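Long-range contact in aminoacyl-tRNA synthetase-interacting multifunctional protein p43 (Plasmodium vivax, PDB 6IPA), which probably binds tRNA through its C-terminal EMAP II-like domain and is thought to associate with aminoacyl-tRNA synthetases: residues A[169-181]-A[192-204]. Numbering follows the deposited sequence.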
loop_
_atom_site.group_PDB
_atom_site.type_symbol
_atom_site.label_atom_id
_atom_site.label_comp_id
_atom_site.label_asym_id
_atom_site.label_seq_id
_atom_site.Cartn_x
_atom_site.Cartn_y
_atom_site.Cartn_z
ATOM N N ILE A 169 -9.850 -0.167 10.282
ATOM C CA ILE A 169 -10.250 -0.899 9.102
ATOM C C ILE A 169 -9.396 -2.173 8.922
ATOM O O ILE A 169 -9.914 -3.233 8.514
ATOM C CB ILE A 169 -10.045 0.008 7.874
ATOM C CG1 ILE A 169 -11.011 1.221 7.935
ATOM C CG2 ILE A 169 -10.219 -0.785 6.603
ATOM C CD1 ILE A 169 -10.652 2.418 7.051
ATOM N N GLN A 170 -8.099 -2.040 9.240
ATOM C CA GLN A 170 -7.086 -3.058 8.997
ATOM C C GLN A 170 -7.524 -4.476 9.319
ATOM O O GLN A 170 -7.401 -5.348 8.464
ATOM C CB GLN A 170 -5.787 -2.700 9.737
ATOM C CG GLN A 170 -4.659 -3.684 9.532
ATOM C CD GLN A 170 -3.303 -3.113 9.879
ATOM O OE1 GLN A 170 -3.141 -2.397 10.873
ATOM N NE2 GLN A 170 -2.308 -3.435 9.055
ATOM N N PRO A 171 -8.127 -4.712 10.496
ATOM C CA PRO A 171 -8.516 -6.111 10.829
ATOM C C PRO A 171 -9.465 -6.771 9.851
ATOM O O PRO A 171 -9.603 -7.969 9.856
ATOM C CB PRO A 171 -9.193 -5.980 12.194
ATOM C CG PRO A 171 -8.738 -4.652 12.725
ATOM C CD PRO A 171 -8.614 -3.766 11.514
ATOM N N HIS A 172 -10.133 -5.988 9.018
ATOM C CA HIS A 172 -11.029 -6.514 8.032
ATOM C C HIS A 172 -10.389 -6.557 6.666
ATOM O O HIS A 172 -11.038 -6.964 5.718
ATOM C CB HIS A 172 -12.260 -5.606 7.968
ATOM C CG HIS A 172 -12.945 -5.416 9.284
ATOM N ND1 HIS A 172 -13.565 -6.450 9.958
ATOM C CD2 HIS A 172 -13.116 -4.312 10.048
ATOM C CE1 HIS A 172 -14.075 -5.993 11.087
ATOM N NE2 HIS A 172 -13.809 -4.701 11.172
ATOM N N LEU A 173 -9.122 -6.127 6.557
ATOM C CA LEU A 173 -8.344 -6.240 5.291
ATOM C C LEU A 173 -7.550 -7.576 5.121
ATOM O O LEU A 173 -6.469 -7.767 5.731
ATOM C CB LEU A 173 -7.373 -5.048 5.166
ATOM C CG LEU A 173 -7.961 -3.635 5.092
ATOM C CD1 LEU A 173 -6.845 -2.638 4.939
ATOM C CD2 LEU A 173 -8.914 -3.455 3.953
ATOM N N LEU A 174 -8.050 -8.451 4.236
ATOM C CA LEU A 174 -7.537 -9.815 4.087
ATOM C C LEU A 174 -7.300 -10.180 2.631
ATOM O O LEU A 174 -7.943 -9.630 1.715
ATOM C CB LEU A 174 -8.531 -10.851 4.671
ATOM C CG LEU A 174 -8.909 -10.708 6.162
ATOM C CD1 LEU A 174 -9.946 -11.757 6.524
ATOM C CD2 LEU A 174 -7.692 -10.818 7.095
ATOM N N VAL A 175 -6.381 -11.119 2.402
ATOM C CA VAL A 175 -6.364 -11.783 1.102
ATOM C C VAL A 175 -7.091 -13.094 1.291
ATOM O O VAL A 175 -6.763 -13.840 2.213
ATOM C CB VAL A 175 -4.935 -11.980 0.509
ATOM C CG1 VAL A 175 -4.196 -10.656 0.462
ATOM C CG2 VAL A 175 -4.130 -12.953 1.320
ATOM N N LYS A 176 -8.122 -13.322 0.468
ATOM C CA LYS A 176 -8.861 -14.572 0.476
ATOM C C LYS A 176 -8.819 -15.120 -0.936
ATOM O O LYS A 176 -9.145 -14.392 -1.882
ATOM C CB LYS A 176 -10.297 -14.366 0.964
ATOM C CG LYS A 176 -10.353 -13.874 2.410
ATOM C CD LYS A 176 -11.763 -13.751 3.017
ATOM C CE LYS A 176 -12.482 -12.452 2.670
ATOM N NZ LYS A 176 -13.759 -12.231 3.449
ATOM N N ASN A 177 -8.380 -16.381 -1.057
ATOM C CA ASN A 177 -8.006 -17.040 -2.336
ATOM C C ASN A 177 -7.173 -16.166 -3.290
ATOM O O ASN A 177 -7.473 -16.031 -4.474
ATOM C CB ASN A 177 -9.257 -17.569 -3.044
ATOM C CG ASN A 177 -10.011 -18.607 -2.217
ATOM O OD1 ASN A 177 -9.519 -19.142 -1.199
ATOM N ND2 ASN A 177 -11.213 -18.918 -2.667
ATOM N N GLY A 178 -6.124 -15.553 -2.759
ATOM C CA GLY A 178 -5.181 -14.817 -3.584
ATOM C C GLY A 178 -5.698 -13.477 -4.073
ATOM O O GLY A 178 -5.075 -12.830 -4.921
ATOM N N VAL A 179 -6.828 -13.037 -3.539
ATOM C CA VAL A 179 -7.355 -11.710 -3.884
ATOM C C VAL A 179 -7.447 -10.867 -2.633
ATOM O O VAL A 179 -7.624 -11.390 -1.543
ATOM C CB VAL A 179 -8.736 -11.797 -4.536
ATOM C CG1 VAL A 179 -9.086 -10.475 -5.185
ATOM C CG2 VAL A 179 -8.771 -12.885 -5.599
ATOM N N ALA A 180 -7.309 -9.565 -2.786
ATOM C CA ALA A 180 -7.433 -8.648 -1.668
ATOM C C ALA A 180 -8.885 -8.234 -1.451
ATOM O O ALA A 180 -9.567 -7.865 -2.423
ATOM C CB ALA A 180 -6.588 -7.404 -1.931
ATOM N N HIS A 181 -9.312 -8.223 -0.186
ATOM C CA HIS A 181 -10.690 -7.825 0.236
ATOM C C HIS A 181 -10.758 -6.788 1.356
ATOM O O HIS A 181 -10.036 -6.899 2.354
ATOM C CB HIS A 181 -11.463 -9.027 0.798
ATOM C CG HIS A 181 -11.748 -10.089 -0.207
ATOM N ND1 HIS A 181 -10.752 -10.745 -0.918
ATOM C CD2 HIS A 181 -12.923 -10.618 -0.623
ATOM C CE1 HIS A 181 -11.311 -11.632 -1.727
ATOM N NE2 HIS A 181 -12.628 -11.583 -1.559
ATOM N N GLY A 192 -8.801 -5.127 -13.186
ATOM C CA GLY A 192 -9.263 -6.270 -12.431
ATOM C C GLY A 192 -8.767 -6.313 -10.997
ATOM O O GLY A 192 -8.011 -5.453 -10.542
ATOM N N GLU A 193 -9.179 -7.375 -10.315
ATOM C CA GLU A 193 -8.954 -7.554 -8.905
ATOM C C GLU A 193 -7.461 -7.586 -8.494
ATOM O O GLU A 193 -6.580 -8.013 -9.239
ATOM C CB GLU A 193 -9.667 -8.818 -8.410
ATOM C CG GLU A 193 -8.893 -10.110 -8.712
ATOM C CD GLU A 193 -9.720 -11.382 -8.649
ATOM O OE1 GLU A 193 -10.603 -11.515 -7.810
ATOM O OE2 GLU A 193 -9.461 -12.295 -9.442
ATOM N N ILE A 194 -7.206 -7.109 -7.272
ATOM C CA ILE A 194 -5.867 -7.008 -6.738
ATOM C C ILE A 194 -5.510 -8.394 -6.222
ATOM O O ILE A 194 -6.282 -9.003 -5.448
ATOM C CB ILE A 194 -5.800 -5.957 -5.603
ATOM C CG1 ILE A 194 -6.119 -4.547 -6.131
ATOM C CG2 ILE A 194 -4.429 -5.957 -4.936
ATOM C CD1 ILE A 194 -5.211 -4.033 -7.232
ATOM N N THR A 195 -4.358 -8.894 -6.680
ATOM C CA THR A 195 -3.873 -10.244 -6.336
ATOM C C THR A 195 -2.700 -10.240 -5.321
ATOM O O THR A 195 -1.988 -9.253 -5.122
ATOM C CB THR A 195 -3.505 -11.051 -7.621
ATOM O OG1 THR A 195 -2.443 -10.390 -8.368
ATOM C CG2 THR A 195 -4.745 -11.176 -8.509
ATOM N N CYS A 196 -2.542 -11.365 -4.655
ATOM C CA CYS A 196 -1.439 -11.562 -3.738
ATOM C C CYS A 196 -1.001 -12.982 -3.907
ATOM O O CYS A 196 -1.875 -13.870 -3.964
ATOM C CB CYS A 196 -1.890 -11.377 -2.314
ATOM S SG CYS A 196 -0.518 -11.371 -1.162
ATOM N N PRO A 197 0.333 -13.217 -3.998
ATOM C CA PRO A 197 0.803 -14.595 -4.255
ATOM C C PRO A 197 0.495 -15.592 -3.127
ATOM O O PRO A 197 0.606 -16.802 -3.339
ATOM C CB PRO A 197 2.319 -14.431 -4.481
ATOM C CG PRO A 197 2.485 -12.994 -4.871
ATOM C CD PRO A 197 1.429 -12.233 -4.121
ATOM N N LEU A 198 0.101 -15.093 -1.962
ATOM C CA LEU A 198 -0.299 -15.949 -0.853
ATOM C C LEU A 198 -1.743 -16.385 -1.057
ATOM O O LEU A 198 -2.500 -15.701 -1.721
ATOM C CB LEU A 198 -0.144 -15.217 0.474
ATOM C CG LEU A 198 1.175 -14.462 0.608
ATOM C CD1 LEU A 198 1.208 -13.613 1.882
ATOM C CD2 LEU A 198 2.350 -15.448 0.501
ATOM N N GLU A 199 -2.123 -17.523 -0.484
ATOM C CA GLU A 199 -3.473 -18.062 -0.677
ATOM C C GLU A 199 -4.376 -17.318 0.299
ATOM O O GLU A 199 -5.302 -16.643 -0.118
ATOM C CB GLU A 199 -3.544 -19.598 -0.492
ATOM C CG GLU A 199 -2.396 -20.443 -1.126
ATOM C CD GLU A 199 -2.406 -20.529 -2.664
ATOM O OE1 GLU A 199 -3.185 -19.801 -3.332
ATOM O OE2 GLU A 199 -1.612 -21.330 -3.214
ATOM N N GLN A 200 -4.056 -17.416 1.586
ATOM C CA GLN A 200 -4.695 -16.639 2.654
ATOM C C GLN A 200 -3.688 -15.612 3.188
ATOM O O GLN A 200 -2.529 -15.623 2.760
ATOM C CB GLN A 200 -5.166 -17.561 3.784
ATOM C CG GLN A 200 -6.207 -18.597 3.358
ATOM C CD GLN A 200 -7.513 -17.968 2.848
ATOM O OE1 GLN A 200 -7.924 -16.874 3.301
ATOM N NE2 GLN A 200 -8.172 -18.655 1.895
ATOM N N GLY A 201 -4.126 -14.714 4.087
ATOM C CA GLY A 201 -3.230 -13.672 4.647
ATOM C C GLY A 201 -3.906 -12.404 5.166
ATOM O O GLY A 201 -5.075 -12.196 4.918
ATOM N N THR A 202 -3.146 -11.583 5.894
ATOM C CA THR A 202 -3.581 -10.302 6.447
ATOM C C THR A 202 -2.790 -9.114 5.889
ATOM O O THR A 202 -1.619 -9.230 5.585
ATOM C CB THR A 202 -3.422 -10.311 7.970
ATOM O OG1 THR A 202 -2.056 -10.602 8.317
ATOM C CG2 THR A 202 -4.317 -11.367 8.568
ATOM N N ILE A 203 -3.418 -7.946 5.831
ATOM C CA ILE A 203 -2.922 -6.835 5.032
ATOM C C ILE A 203 -2.344 -5.806 5.953
ATOM O O ILE A 203 -2.984 -5.400 6.912
ATOM C CB ILE A 203 -4.051 -6.223 4.169
ATOM C CG1 ILE A 203 -4.369 -7.151 3.012
ATOM C CG2 ILE A 203 -3.708 -4.822 3.651
ATOM C CD1 ILE A 203 -5.587 -6.768 2.211
ATOM N N SER A 204 -1.130 -5.381 5.649
ATOM C CA SER A 204 -0.474 -4.350 6.387
ATOM C C SER A 204 0.214 -3.424 5.396
ATOM O O SER A 204 0.067 -3.638 4.191
ATOM C CB SER A 204 0.532 -4.971 7.338
ATOM O OG SER A 204 1.572 -5.660 6.628
ATOM O OXT SER A 204 0.911 -2.462 5.762
HETATM O O HOH W 1 -7.328 -14.725 4.837
#
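G178 O accepts the backbone N-H of C196 at 2.9 Å, with the donor well above the carbonyl plane. T195 CA also meets this oxygen, through a CA-H...O contact. G178 lies in a type I' turn, K176 to V179, that closes the beta hairpin of strands 173-176 and 179-182. The 192-204 chain wraps around this hairpin in the EMAP II-like domain. G178 N donates to E199 O on a lone pair in the carbonyl plane, 3.0 Å away. Both polar backbone atoms of the turn glycine are thus held by the loop that leads to the C-terminal strand.

Beyond the turn, A180 N donates to I194 O at 2.9 Å. V179 CG1 lies against the same oxygen, and both methyls of V179 touch E193 OE1. E193 OE1 also forms a salt bridge with K186.

The other hairpin strand, 173-176, runs antiparallel to 201-203. L174 and T202 form a non-hydrogen-bonded pair; L174 CD2 meets T202 CG2. V175 N donates to G201 O. V175 CG1 reaches C196 CB at 3.7 Å, while CG2 presses on the peptide between Q200 and G201. I203 crosses L173 at about a right angle. With CG1 anti to its carbonyl carbon (chi1 -74°), I203 sends CD1 over the L173-L174 peptide and within 4.3 Å of A180 CB. Strand 120-123 flanks 201-203 on its other edge, and W187 packs on L173, A180 and I194.

At the far end, Q170 carries its amide to the last peptide of the chain. CG is anti to the backbone N (chi1 -179°), and the chain runs on extended. NE2 donates to I203 O at 3.0 Å, nearly straight (170°), on a lone pair and nearly in the Q170 amide plane.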